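Fibronectin type III domain-containing protein (Simiduia agarivorans, PDB 6P2K) probably cleaves the beta-1,4-glucan backbone of xyloglucan with this part of a longer chain, a beta-propeller region of glycoside hydrolase family 74. Local coordinates at residues Gln372-Ser380 against Trp390-Thr398; Val413-Glu424 against Gly428-His437. All coordinates share one frame; numbering follows the deposited sequence.

Interaction 1: residues Gln372-Ser380 against Trp390-Thr398; sequences QNKYSTPTS and WPTYKGKGT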
ATOM      1  N   GLN B 372     -41.723  -1.108  -1.458  1.00 24.35           N
ATOM      2  CA  GLN B 372     -41.181   0.177  -1.036  1.00 23.04           C
ATOM      3  C   GLN B 372     -40.868   0.140   0.453  1.00 22.58           C
ATOM      4  O   GLN B 372     -41.687  -0.322   1.255  1.00 20.47           O
ATOM      5  CB  GLN B 372     -42.164   1.314  -1.342  1.00 25.78           C
ATOM      6  CG  GLN B 372     -42.606   1.385  -2.798  1.00 30.24           C
ATOM      7  CD  GLN B 372     -43.756   2.361  -3.027  1.00 35.14           C
ATOM      8  OE1 GLN B 372     -43.948   3.308  -2.261  1.00 40.36           O
ATOM      9  NE2 GLN B 372     -44.523   2.131  -4.092  1.00 29.57           N
ATOM     10  N   ASN B 373     -39.685   0.633   0.810  1.00 20.44           N
ATOM     11  CA  ASN B 373     -39.255   0.716   2.202  1.00 21.13           C
ATOM     12  C   ASN B 373     -39.999   1.860   2.889  1.00 22.59           C
ATOM     13  O   ASN B 373     -39.856   3.022   2.497  1.00 21.73           O
ATOM     14  CB  ASN B 373     -37.736   0.917   2.237  1.00 18.41           C
ATOM     15  CG  ASN B 373     -37.184   1.292   3.613  1.00 19.99           C
ATOM     16  OD1 ASN B 373     -37.911   1.479   4.590  1.00 18.18           O
ATOM     17  ND2 ASN B 373     -35.863   1.403   3.681  1.00 22.38           N
ATOM     18  N   LYS B 374     -40.787   1.532   3.920  1.00 17.58           N
ATOM     19  CA  LYS B 374     -41.592   2.518   4.635  1.00 15.97           C
ATOM     20  C   LYS B 374     -41.216   2.606   6.111  1.00 19.40           C
ATOM     21  O   LYS B 374     -42.047   2.957   6.950  1.00 21.13           O
ATOM     22  CB  LYS B 374     -43.083   2.208   4.493  1.00 16.64           C
ATOM     23  CG  LYS B 374     -43.603   2.259   3.062  1.00 19.47           C
ATOM     24  CD  LYS B 374     -43.597   3.684   2.524  1.00 19.01           C
ATOM     25  CE  LYS B 374     -44.244   3.756   1.147  1.00 21.63           C
ATOM     26  NZ  LYS B 374     -44.645   5.144   0.803  1.00 24.44           N
ATOM     27  N   TYR B 375     -39.969   2.284   6.452  1.00 16.87           N
ATOM     28  CA  TYR B 375     -39.514   2.420   7.828  1.00 18.13           C
ATOM     29  C   TYR B 375     -38.233   3.222   7.981  1.00 19.64           C
ATOM     30  O   TYR B 375     -38.008   3.775   9.066  1.00 18.89           O
ATOM     31  CB  TYR B 375     -39.333   1.038   8.486  1.00 17.35           C
ATOM     32  CG  TYR B 375     -38.137   0.225   8.026  1.00 17.35           C
ATOM     33  CD1 TYR B 375     -38.172  -0.498   6.836  1.00 13.80           C
ATOM     34  CD2 TYR B 375     -36.984   0.152   8.803  1.00 17.08           C
ATOM     35  CE1 TYR B 375     -37.087  -1.250   6.420  1.00 13.37           C
ATOM     36  CE2 TYR B 375     -35.893  -0.598   8.397  1.00 16.18           C
ATOM     37  CZ  TYR B 375     -35.950  -1.299   7.208  1.00 16.93           C
ATOM     38  OH  TYR B 375     -34.864  -2.050   6.812  1.00 17.83           O
ATOM     39  N   SER B 376     -37.405   3.332   6.944  1.00 18.27           N
ATOM     40  CA  SER B 376     -36.154   4.066   7.048  1.00 15.85           C
ATOM     41  C   SER B 376     -35.835   4.694   5.701  1.00 20.06           C
ATOM     42  O   SER B 376     -36.339   4.265   4.659  1.00 20.86           O
ATOM     43  CB  SER B 376     -35.008   3.159   7.508  1.00 16.04           C
ATOM     44  OG  SER B 376     -34.895   2.012   6.682  1.00 16.94           O
ATOM     45  N   THR B 377     -34.979   5.713   5.733  1.00 18.45           N
ATOM     46  CA  THR B 377     -34.663   6.508   4.552  1.00 20.02           C
ATOM     47  C   THR B 377     -33.168   6.445   4.275  1.00 19.64           C
ATOM     48  O   THR B 377     -32.367   6.784   5.163  1.00 19.55           O
ATOM     49  CB  THR B 377     -35.104   7.958   4.749  1.00 22.59           C
ATOM     50  OG1 THR B 377     -36.476   7.983   5.161  1.00 26.40           O
ATOM     51  CG2 THR B 377     -34.951   8.747   3.452  1.00 24.63           C
ATOM     52  N   PRO B 378     -32.741   6.039   3.083  1.00 18.98           N
ATOM     53  CA  PRO B 378     -31.303   5.984   2.801  1.00 18.77           C
ATOM     54  C   PRO B 378     -30.723   7.376   2.625  1.00 21.80           C
ATOM     55  O   PRO B 378     -31.382   8.288   2.123  1.00 18.90           O
ATOM     56  CB  PRO B 378     -31.233   5.189   1.493  1.00 20.66           C
ATOM     57  CG  PRO B 378     -32.527   5.515   0.803  1.00 17.32           C
ATOM     58  CD  PRO B 378     -33.552   5.642   1.917  1.00 19.60           C
ATOM     59  N   THR B 379     -29.475   7.535   3.057  1.00 20.58           N
ATOM     60  CA  THR B 379     -28.720   8.760   2.841  1.00 21.50           C
ATOM     61  C   THR B 379     -27.674   8.530   1.757  1.00 23.24           C
ATOM     62  O   THR B 379     -27.574   7.453   1.164  1.00 25.68           O
ATOM     63  CB  THR B 379     -28.050   9.239   4.130  1.00 21.76           C
ATOM     64  OG1 THR B 379     -26.814   8.537   4.314  1.00 21.86           O
ATOM     65  CG2 THR B 379     -28.954   9.000   5.324  1.00 23.58           C
ATOM     66  N   SER B 380     -26.873   9.564   1.517  1.00 22.14           N
ATOM     67  CA  SER B 380     -25.826   9.491   0.511  1.00 24.98           C
ATOM     68  C   SER B 380     -24.534   8.881   1.039  1.00 22.24           C
ATOM     69  O   SER B 380     -23.612   8.657   0.248  1.00 24.33           O
ATOM     70  CB  SER B 380     -25.558  10.887  -0.053  1.00 27.68           C
ATOM     71  OG  SER B 380     -25.049  11.752   0.948  1.00 30.09           O
ATOM     72  N   TRP B 390     -23.525  -0.268   1.030  1.00 17.50           N
ATOM     73  CA  TRP B 390     -24.840  -0.103   1.636  1.00 20.15           C
ATOM     74  C   TRP B 390     -24.992   1.305   2.173  1.00 23.45           C
ATOM     75  O   TRP B 390     -24.088   1.795   2.866  1.00 22.65           O
ATOM     76  CB  TRP B 390     -25.038  -1.102   2.773  1.00 17.59           C
ATOM     77  CG  TRP B 390     -24.687  -2.501   2.397  1.00 22.57           C
ATOM     78  CD1 TRP B 390     -23.459  -3.094   2.481  1.00 23.02           C
ATOM     79  CD2 TRP B 390     -25.574  -3.490   1.865  1.00 21.66           C
ATOM     80  NE1 TRP B 390     -23.529  -4.392   2.036  1.00 25.60           N
ATOM     81  CE2 TRP B 390     -24.816  -4.660   1.653  1.00 22.77           C
ATOM     82  CE3 TRP B 390     -26.935  -3.500   1.547  1.00 23.04           C
ATOM     83  CZ2 TRP B 390     -25.373  -5.827   1.139  1.00 24.76           C
ATOM     84  CZ3 TRP B 390     -27.488  -4.661   1.032  1.00 24.96           C
ATOM     85  CH2 TRP B 390     -26.708  -5.807   0.834  1.00 25.57           C
ATOM     86  N   PRO B 391     -26.104   1.977   1.898  1.00 19.99           N
ATOM     87  CA  PRO B 391     -26.321   3.302   2.474  1.00 16.78           C
ATOM     88  C   PRO B 391     -26.516   3.214   3.978  1.00 18.46           C
ATOM     89  O   PRO B 391     -26.871   2.168   4.528  1.00 14.59           O
ATOM     90  CB  PRO B 391     -27.601   3.796   1.785  1.00 21.58           C
ATOM     91  CG  PRO B 391     -27.908   2.785   0.708  1.00 22.14           C
ATOM     92  CD  PRO B 391     -27.268   1.510   1.129  1.00 19.80           C
ATOM     93  N   THR B 392     -26.259   4.333   4.649  1.00 16.51           N
ATOM     94  CA  THR B 392     -26.773   4.486   5.997  1.00 15.33           C
ATOM     95  C   THR B 392     -28.226   4.947   5.923  1.00 16.81           C
ATOM     96  O   THR B 392     -28.679   5.482   4.909  1.00 17.14           O
ATOM     97  CB  THR B 392     -25.934   5.480   6.803  1.00 18.10           C
ATOM     98  OG1 THR B 392     -26.026   6.781   6.206  1.00 20.02           O
ATOM     99  CG2 THR B 392     -24.474   5.041   6.842  1.00 15.65           C
ATOM    100  N   TYR B 393     -28.963   4.727   7.008  1.00 17.89           N
ATOM    101  CA  TYR B 393     -30.404   4.947   7.007  1.00 16.03           C
ATOM    102  C   TYR B 393     -30.818   5.765   8.218  1.00 19.61           C
ATOM    103  O   TYR B 393     -30.380   5.488   9.341  1.00 20.07           O
ATOM    104  CB  TYR B 393     -31.161   3.614   6.991  1.00 15.75           C
ATOM    105  CG  TYR B 393     -31.093   2.895   5.665  1.00 17.85           C
ATOM    106  CD1 TYR B 393     -30.017   2.073   5.348  1.00 16.45           C
ATOM    107  CD2 TYR B 393     -32.102   3.046   4.724  1.00 15.83           C
ATOM    108  CE1 TYR B 393     -29.951   1.421   4.129  1.00 12.72           C
ATOM    109  CE2 TYR B 393     -32.048   2.399   3.507  1.00 15.46           C
ATOM    110  CZ  TYR B 393     -30.973   1.587   3.213  1.00 16.29           C
ATOM    111  OH  TYR B 393     -30.923   0.941   1.997  1.00 18.26           O
ATOM    112  N   LYS B 394     -31.670   6.761   7.991  1.00 19.04           N
ATOM    113  CA  LYS B 394     -32.286   7.523   9.065  1.00 21.55           C
ATOM    114  C   LYS B 394     -33.753   7.128   9.195  1.00 16.16           C
ATOM    115  O   LYS B 394     -34.407   6.765   8.214  1.00 17.70           O
ATOM    116  CB  LYS B 394     -32.158   9.031   8.823  1.00 24.40           C
ATOM    117  CG  LYS B 394     -32.886   9.551   7.595  1.00 28.11           C
ATOM    118  CD  LYS B 394     -32.651  11.042   7.428  1.00 32.93           C
ATOM    119  CE  LYS B 394     -33.393  11.587   6.225  1.00 42.22           C
ATOM    120  NZ  LYS B 394     -33.057  13.018   5.989  1.00 50.54           N
ATOM    121  N   GLY B 395     -34.265   7.202  10.421  1.00 18.44           N
ATOM    122  CA  GLY B 395     -35.610   6.741  10.685  1.00 20.78           C
ATOM    123  C   GLY B 395     -36.677   7.611  10.047  1.00 21.06           C
ATOM    124  O   GLY B 395     -36.477   8.787   9.738  1.00 21.96           O
ATOM    125  N   LYS B 396     -37.845   7.006   9.849  1.00 22.31           N
ATOM    126  CA  LYS B 396     -39.001   7.698   9.298  1.00 25.85           C
ATOM    127  C   LYS B 396     -39.980   8.153  10.371  1.00 23.54           C
ATOM    128  O   LYS B 396     -41.088   8.578  10.041  1.00 26.95           O
ATOM    129  CB  LYS B 396     -39.719   6.811   8.276  1.00 24.72           C
ATOM    130  CG  LYS B 396     -39.031   6.741   6.916  1.00 24.78           C
ATOM    131  CD  LYS B 396     -39.911   6.024   5.890  1.00 25.29           C
ATOM    132  CE  LYS B 396     -39.247   5.956   4.522  1.00 23.74           C
ATOM    133  NZ  LYS B 396     -39.128   7.299   3.884  1.00 25.31           N
ATOM    134  N   GLY B 397     -39.597   8.078  11.643  1.00 22.88           N
ATOM    135  CA  GLY B 397     -40.431   8.560  12.733  1.00 20.96           C
ATOM    136  C   GLY B 397     -40.757   7.536  13.799  1.00 20.99           C
ATOM    137  O   GLY B 397     -41.308   7.911  14.847  1.00 23.55           O
ATOM    138  N   THR B 398     -40.462   6.259  13.591  1.00 19.71           N
ATOM    139  CA  THR B 398     -40.651   5.241  14.612  1.00 18.78           C
ATOM    140  C   THR B 398     -39.300   4.728  15.088  1.00 19.87           C
ATOM    141  O   THR B 398     -38.309   4.768  14.354  1.00 24.02           O
ATOM    142  CB  THR B 398     -41.489   4.069  14.094  1.00 18.68           C
ATOM    143  OG1 THR B 398     -40.670   3.217  13.282  1.00 17.24           O
ATOM    144  CG2 THR B 398     -42.668   4.569  13.278  1.00 21.67           C
TER
HETATM  145  O   HOH W   1     -39.543   4.520  11.168  1.00 19.17           O
HETATM  146  O   HOH W   2     -36.767   9.862   7.154  1.00 21.72           O
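The hydroxyl of Thr377 is gripped from two directions: Lys396 NZ donates to Thr377 OG1 over 3.0 Å, and a water that donates to Gly395 O lies 2.8 Å from Thr377 OG1. The lysine chain runs extended from CB to CE alongside the backbone of Lys374 and Tyr375, then kinks at its last torsion (chi4 -68°), which turns NZ back onto the threonine. Glu47 takes salt bridges from Lys396 and from Lys374, and Lys374 NZ also binds Asn45 O. A methionine in place of Lys396 would probably leave Thr377 OG1 without its ammonium donor and Glu47 with one cation fewer.

Thr377 and Lys394 form a hydrogen-bonded antiparallel pair, Thr377 N reaching Lys394 O at 2.8 Å. Proline suits the next position, because Pro378 sits opposite Tyr393 in a non-hydrogen-bonded pair where no N-H is needed; its CB rests 3.5 Å from Tyr393 CE2, while the phenol hydroxyl goes to Asp322. Further along, Thr379 OG1 donates to Thr392 OG1 at 2.7 Å.

Before the strand, Asn373 shapes the chain reversal as an Asx turn. With CG anti to the backbone N (chi1 169°), its OD1 accepts from Tyr375 N at 2.9 Å and from Ser376 N at 3.0 Å, and its ND2 donates in the amide plane to Ser376 OG.

The turn leads from strand 368-373, an outer strand of a four-stranded antiparallel sheet, into strand 376-379, which pairs with strand 388-395. Strand 388-395 also pairs with strands 381-385 and 431-432, and Asn501 of a second subunit packs on Pro378, Pro391 and Tyr393.

Interaction 2: residues Val413-Glu424 against Gly428-His437; sequences VIQGQADNGLME and GGVSWSNMQH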
ATOM      1  N   VAL B 413     -21.336   7.536  16.768  1.00 19.17           N
ATOM      2  CA  VAL B 413     -22.223   7.065  17.822  1.00 19.68           C
ATOM      3  C   VAL B 413     -22.459   5.580  17.603  1.00 20.13           C
ATOM      4  O   VAL B 413     -22.610   5.132  16.461  1.00 19.62           O
ATOM      5  CB  VAL B 413     -23.571   7.823  17.838  1.00 17.53           C
ATOM      6  CG1 VAL B 413     -24.426   7.367  19.020  1.00 16.22           C
ATOM      7  CG2 VAL B 413     -23.350   9.330  17.882  1.00 15.84           C
ATOM      8  N   ILE B 414     -22.484   4.812  18.691  1.00 14.33           N
ATOM      9  CA  ILE B 414     -22.865   3.409  18.629  1.00 17.11           C
ATOM     10  C   ILE B 414     -23.984   3.164  19.629  1.00 20.09           C
ATOM     11  O   ILE B 414     -23.901   3.601  20.783  1.00 18.76           O
ATOM     12  CB  ILE B 414     -21.677   2.461  18.895  1.00 14.17           C
ATOM     13  CG1 ILE B 414     -22.156   1.006  18.901  1.00 13.40           C
ATOM     14  CG2 ILE B 414     -20.971   2.810  20.203  1.00 12.25           C
ATOM     15  CD1 ILE B 414     -21.044  -0.009  18.748  1.00 16.14           C
ATOM     16  N   GLN B 415     -25.046   2.502  19.171  1.00 17.58           N
ATOM     17  CA  GLN B 415     -26.051   1.906  20.042  1.00 17.99           C
ATOM     18  C   GLN B 415     -25.785   0.411  20.127  1.00 17.90           C
ATOM     19  O   GLN B 415     -25.701  -0.263  19.097  1.00 19.35           O
ATOM     20  CB  GLN B 415     -27.469   2.124  19.512  1.00 19.41           C
ATOM     21  CG  GLN B 415     -28.003   3.533  19.542  1.00 17.86           C
ATOM     22  CD  GLN B 415     -29.459   3.574  19.105  1.00 20.16           C
ATOM     23  OE1 GLN B 415     -30.296   2.835  19.629  1.00 20.69           O
ATOM     24  NE2 GLN B 415     -29.767   4.423  18.127  1.00 13.95           N
ATOM     25  N   GLY B 416     -25.644  -0.100  21.346  1.00 17.92           N
ATOM     26  CA  GLY B 416     -25.607  -1.534  21.543  1.00 17.39           C
ATOM     27  C   GLY B 416     -27.013  -2.064  21.730  1.00 17.96           C
ATOM     28  O   GLY B 416     -27.712  -1.649  22.658  1.00 21.67           O
ATOM     29  N   GLN B 417     -27.452  -2.965  20.860  1.00 17.17           N
ATOM     30  CA  GLN B 417     -28.847  -3.375  20.836  1.00 16.91           C
ATOM     31  C   GLN B 417     -28.979  -4.884  20.983  1.00 17.96           C
ATOM     32  O   GLN B 417     -28.042  -5.647  20.732  1.00 18.85           O
ATOM     33  CB  GLN B 417     -29.528  -2.928  19.533  1.00 14.55           C
ATOM     34  CG  GLN B 417     -29.568  -1.413  19.349  1.00 16.98           C
ATOM     35  CD  GLN B 417     -30.372  -0.993  18.136  1.00 17.16           C
ATOM     36  OE1 GLN B 417     -30.892  -1.832  17.399  1.00 18.24           O
ATOM     37  NE2 GLN B 417     -30.480   0.312  17.923  1.00 14.37           N
ATOM     38  N   ALA B 418     -30.167  -5.299  21.410  1.00 18.81           N
ATOM     39  CA  ALA B 418     -30.586  -6.682  21.259  1.00 20.79           C
ATOM     40  C   ALA B 418     -31.107  -6.895  19.844  1.00 16.65           C
ATOM     41  O   ALA B 418     -31.607  -5.965  19.203  1.00 22.69           O
ATOM     42  CB  ALA B 418     -31.667  -7.037  22.283  1.00 18.79           C
ATOM     43  N   ASP B 419     -30.952  -8.124  19.350  1.00 16.20           N
ATOM     44  CA  ASP B 419     -31.395  -8.531  18.017  1.00 19.76           C
ATOM     45  C   ASP B 419     -30.605  -7.870  16.888  1.00 20.67           C
ATOM     46  O   ASP B 419     -30.194  -8.555  15.948  1.00 19.83           O
ATOM     47  CB  ASP B 419     -32.891  -8.250  17.832  1.00 23.02           C
ATOM     48  CG  ASP B 419     -33.767  -9.196  18.631  1.00 24.24           C
ATOM     49  OD1 ASP B 419     -33.387 -10.374  18.776  1.00 25.43           O
ATOM     50  OD2 ASP B 419     -34.836  -8.758  19.108  1.00 28.02           O
ATOM     51  N   ASN B 420     -30.395  -6.553  16.952  1.00 19.75           N
ATOM     52  CA  ASN B 420     -29.753  -5.817  15.868  1.00 18.11           C
ATOM     53  C   ASN B 420     -28.289  -5.485  16.135  1.00 19.22           C
ATOM     54  O   ASN B 420     -27.646  -4.869  15.278  1.00 19.38           O
ATOM     55  CB  ASN B 420     -30.525  -4.532  15.576  1.00 16.57           C
ATOM     56  CG  ASN B 420     -32.013  -4.775  15.421  1.00 21.47           C
ATOM     57  OD1 ASN B 420     -32.438  -5.618  14.630  1.00 20.95           O
ATOM     58  ND2 ASN B 420     -32.813  -4.039  16.181  1.00 21.73           N
ATOM     59  N   GLY B 421     -27.759  -5.846  17.302  1.00 18.73           N
ATOM     60  CA  GLY B 421     -26.317  -5.828  17.510  1.00 16.43           C
ATOM     61  C   GLY B 421     -25.684  -4.449  17.453  1.00 16.45           C
ATOM     62  O   GLY B 421     -26.147  -3.492  18.082  1.00 16.98           O
ATOM     63  N   LEU B 422     -24.585  -4.354  16.706  1.00 17.50           N
ATOM     64  CA  LEU B 422     -23.785  -3.133  16.611  1.00 17.11           C
ATOM     65  C   LEU B 422     -24.475  -2.161  15.663  1.00 16.41           C
ATOM     66  O   LEU B 422     -24.382  -2.299  14.443  1.00 16.81           O
ATOM     67  CB  LEU B 422     -22.375  -3.452  16.120  1.00 15.16           C
ATOM     68  CG  LEU B 422     -21.536  -4.478  16.889  1.00 19.11           C
ATOM     69  CD1 LEU B 422     -20.423  -5.028  16.008  1.00 15.83           C
ATOM     70  CD2 LEU B 422     -20.954  -3.869  18.157  1.00 16.39           C
ATOM     71  N   MET B 423     -25.156  -1.160  16.221  1.00 13.16           N
ATOM     72  CA  MET B 423     -25.846  -0.135  15.440  1.00 13.69           C
ATOM     73  C   MET B 423     -25.008   1.138  15.488  1.00 16.76           C
ATOM     74  O   MET B 423     -24.846   1.740  16.554  1.00 20.01           O
ATOM     75  CB  MET B 423     -27.251   0.104  15.991  1.00 13.76           C
ATOM     76  CG  MET B 423     -28.084   1.080  15.180  1.00 17.49           C
ATOM     77  SD  MET B 423     -28.524   0.428  13.558  1.00 22.04           S
ATOM     78  CE  MET B 423     -29.541  -0.969  14.037  1.00 23.02           C
ATOM     79  N   GLU B 424     -24.476   1.552  14.341  1.00 16.72           N
ATOM     80  CA  GLU B 424     -23.428   2.562  14.312  1.00 18.67           C
ATOM     81  C   GLU B 424     -23.809   3.742  13.431  1.00 19.63           C
ATOM     82  O   GLU B 424     -24.475   3.588  12.403  1.00 17.92           O
ATOM     83  CB  GLU B 424     -22.109   1.961  13.826  1.00 18.87           C
ATOM     84  CG  GLU B 424     -21.552   0.911  14.776  1.00 18.23           C
ATOM     85  CD  GLU B 424     -20.272   0.290  14.268  1.00 17.69           C
ATOM     86  OE1 GLU B 424     -20.351  -0.693  13.506  1.00 18.86           O
ATOM     87  OE2 GLU B 424     -19.187   0.791  14.628  1.00 18.44           O
ATOM     88  N   GLY B 428     -23.450  11.749  13.853  1.00 23.16           N
ATOM     89  CA  GLY B 428     -23.998  12.196  15.115  1.00 19.97           C
ATOM     90  C   GLY B 428     -25.270  11.511  15.555  1.00 21.31           C
ATOM     91  O   GLY B 428     -25.928  12.002  16.479  1.00 21.05           O
ATOM     92  N   GLY B 429     -25.642  10.395  14.936  1.00 18.18           N
ATOM     93  CA  GLY B 429     -26.841   9.679  15.314  1.00 17.93           C
ATOM     94  C   GLY B 429     -28.047   9.907  14.431  1.00 19.76           C
ATOM     95  O   GLY B 429     -29.137   9.432  14.771  1.00 16.22           O
ATOM     96  N   VAL B 430     -27.890  10.622  13.316  1.00 19.23           N
ATOM     97  CA  VAL B 430     -29.001  10.813  12.388  1.00 19.19           C
ATOM     98  C   VAL B 430     -29.247   9.544  11.582  1.00 19.51           C
ATOM     99  O   VAL B 430     -30.375   9.041  11.512  1.00 18.31           O
ATOM    100  CB  VAL B 430     -28.732  12.021  11.474  1.00 20.36           C
ATOM    101  CG1 VAL B 430     -29.699  12.030  10.298  1.00 23.10           C
ATOM    102  CG2 VAL B 430     -28.841  13.319  12.263  1.00 20.03           C
ATOM    103  N   SER B 431     -28.198   9.001  10.965  1.00 21.16           N
ATOM    104  CA  SER B 431     -28.322   7.837  10.100  1.00 19.44           C
ATOM    105  C   SER B 431     -27.380   6.743  10.577  1.00 17.70           C
ATOM    106  O   SER B 431     -26.337   7.019  11.176  1.00 18.53           O
ATOM    107  CB  SER B 431     -28.026   8.190   8.643  1.00 16.59           C
ATOM    108  OG  SER B 431     -26.641   8.416   8.441  1.00 18.04           O
ATOM    109  N   TRP B 432     -27.751   5.493  10.293  1.00 14.08           N
ATOM    110  CA  TRP B 432     -27.108   4.345  10.916  1.00 11.45           C
ATOM    111  C   TRP B 432     -26.903   3.210   9.923  1.00 16.37           C
ATOM    112  O   TRP B 432     -27.530   3.149   8.862  1.00 17.47           O
ATOM    113  CB  TRP B 432     -27.934   3.808  12.091  1.00 15.66           C
ATOM    114  CG  TRP B 432     -28.296   4.843  13.095  1.00 17.18           C
ATOM    115  CD1 TRP B 432     -29.263   5.804  12.978  1.00 13.14           C
ATOM    116  CD2 TRP B 432     -27.695   5.028  14.379  1.00 17.81           C
ATOM    117  NE1 TRP B 432     -29.294   6.578  14.112  1.00 16.35           N
ATOM    118  CE2 TRP B 432     -28.345   6.120  14.989  1.00 18.50           C
ATOM    119  CE3 TRP B 432     -26.668   4.378  15.072  1.00 15.82           C
ATOM    120  CZ2 TRP B 432     -28.004   6.574  16.260  1.00 15.40           C
ATOM    121  CZ3 TRP B 432     -26.328   4.833  16.337  1.00 18.52           C
ATOM    122  CH2 TRP B 432     -26.995   5.920  16.916  1.00 16.63           C
ATOM    123  N   SER B 433     -26.022   2.291  10.314  1.00 16.67           N
ATOM    124  CA  SER B 433     -25.837   1.008   9.654  1.00 17.22           C
ATOM    125  C   SER B 433     -25.467  -0.014  10.718  1.00 20.04           C
ATOM    126  O   SER B 433     -24.714   0.294  11.644  1.00 20.38           O
ATOM    127  CB  SER B 433     -24.744   1.067   8.579  1.00 17.74           C
ATOM    128  OG  SER B 433     -24.506  -0.221   8.030  1.00 18.08           O
ATOM    129  N   ASN B 434     -26.007  -1.226  10.594  1.00 20.71           N
ATOM    130  CA  ASN B 434     -25.588  -2.327  11.456  1.00 19.71           C
ATOM    131  C   ASN B 434     -25.034  -3.494  10.645  1.00 18.27           C
ATOM    132  O   ASN B 434     -24.932  -4.612  11.160  1.00 18.15           O
ATOM    133  CB  ASN B 434     -26.737  -2.777  12.368  1.00 15.81           C
ATOM    134  CG  ASN B 434     -27.761  -3.660  11.663  1.00 16.42           C
ATOM    135  OD1 ASN B 434     -27.940  -3.598  10.449  1.00 13.61           O
ATOM    136  ND2 ASN B 434     -28.436  -4.498  12.439  1.00 13.84           N
ATOM    137  N   MET B 435     -24.653  -3.243   9.386  1.00 19.56           N
ATOM    138  CA  MET B 435     -24.199  -4.317   8.509  1.00 18.95           C
ATOM    139  C   MET B 435     -22.928  -4.982   9.026  1.00 17.79           C
ATOM    140  O   MET B 435     -22.709  -6.172   8.774  1.00 18.04           O
ATOM    141  CB  MET B 435     -23.971  -3.780   7.094  1.00 17.70           C
ATOM    142  CG  MET B 435     -25.235  -3.321   6.374  1.00 19.58           C
ATOM    143  SD  MET B 435     -26.472  -4.620   6.141  1.00 20.44           S
ATOM    144  CE  MET B 435     -25.573  -5.775   5.109  1.00 20.93           C
ATOM    145  N   GLN B 436     -22.082  -4.244   9.752  1.00 14.19           N
ATOM    146  CA  GLN B 436     -20.819  -4.813  10.213  1.00 14.16           C
ATOM    147  C   GLN B 436     -20.994  -5.856  11.310  1.00 17.89           C
ATOM    148  O   GLN B 436     -20.019  -6.543  11.637  1.00 18.11           O
ATOM    149  CB  GLN B 436     -19.874  -3.703  10.689  1.00 14.39           C
ATOM    150  CG  GLN B 436     -19.377  -2.798   9.560  1.00 19.01           C
ATOM    151  CD  GLN B 436     -18.139  -1.984   9.929  1.00 24.39           C
ATOM    152  OE1 GLN B 436     -17.609  -2.089  11.036  1.00 20.11           O
ATOM    153  NE2 GLN B 436     -17.673  -1.165   8.990  1.00 27.95           N
ATOM    154  N   HIS B 437     -22.191  -6.012  11.880  1.00 13.09           N
ATOM    155  CA  HIS B 437     -22.400  -7.083  12.848  1.00 15.94           C
ATOM    156  C   HIS B 437     -22.566  -8.441  12.180  1.00 17.52           C
ATOM    157  O   HIS B 437     -22.453  -9.470  12.859  1.00 13.59           O
ATOM    158  CB  HIS B 437     -23.604  -6.765  13.746  1.00 15.60           C
ATOM    159  CG  HIS B 437     -24.894  -7.391  13.307  1.00 19.32           C
ATOM    160  ND1 HIS B 437     -25.755  -6.777  12.420  1.00 21.08           N
ATOM    161  CD2 HIS B 437     -25.489  -8.555  13.663  1.00 19.17           C
ATOM    162  CE1 HIS B 437     -26.815  -7.543  12.236  1.00 19.43           C
ATOM    163  NE2 HIS B 437     -26.679  -8.629  12.977  1.00 20.54           N
TER
HETATM  164  O   HOH W   3     -28.910 -10.392  13.276  1.00 34.64           O
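Gln415 crosses Trp432 nearly at a right angle, its amide standing on edge over one face of the indole with NE2 3.3 Å from Trp432 CZ2, while its OE1 is tied to Thr403. This is the tight part of the contact. Met423 O meets the rim of the same ring, 3.4 Å from CZ3. A methyl of Val413 reaches the far corner, CG1 lying 3.6 Å from Trp432 CH2. Met423 adds a Met-aromatic contact: CG stands anti to the backbone N (chi1 -176°), close to Trp432 CE3, and the chain then bends to place SD obliquely beside the five-membered ring. A broad flat residue suits this place because it can meet several strand side chains at once.

Glu424 and Ser433 add a single antiparallel bridge, with Ser433 N 2.9 Å from Glu424 O and a return bond from Glu424 N to Ser433 O. The Glu424 carboxylate lies crosswise to the Gln436 amide; OE2 binds Tyr412 and Lys482, which also bonds to Gln436 OE1.

Asn434 ND2 donates to Asn420 O at 3.0 Å, a nearly straight bond (168°) on a lone pair of the carbonyl. His437 ND1 donates to Asn434 O, 2.6 Å away, which fixes the imidazole; a water 2.9 Å from His437 NE2 links this buried ring weakly to Asp419 O. Gly421 fits beside it: its phi is positive, and a CB would press on the ring.

The looser side is at partly exposed Gly428, which meets Val413 CG2 and bonds through its O to a glycerol, probably from the crystallisation liquor.

Strands 412-417 and 421-425 form a hairpin completed by strand 403-409 into a three-stranded sheet. Strand 381-385 also touches residues 428-437, through Gln381, Val383 and Trp385, while Trp493 of strand 493-496 packs on Ile414, Leu422 and Gln436.

Along the chain the two contacts come in series, neither nested nor crossed. Interaction 1 closes first, as the chain leaves strand 368-373, runs through strands 376-379 and 381-385 and folds back along strand 388-395. Strands 403-409, 412-417 and 421-425 follow, and after a short turn interaction 2 closes when residues 428-437 return over that last hairpin. Short strand 431-432 then pairs antiparallel with strand 388-395: Tyr393 O and Trp432 N lie 2.8 Å apart, a probable hydrogen bond, with the Thr392 and Ser431 hydroxyls similarly close. The later contact is thus sewn to the earlier one, joining the three-stranded sheet to that of strands 376-379, 381-385, 388-395 and 431-432.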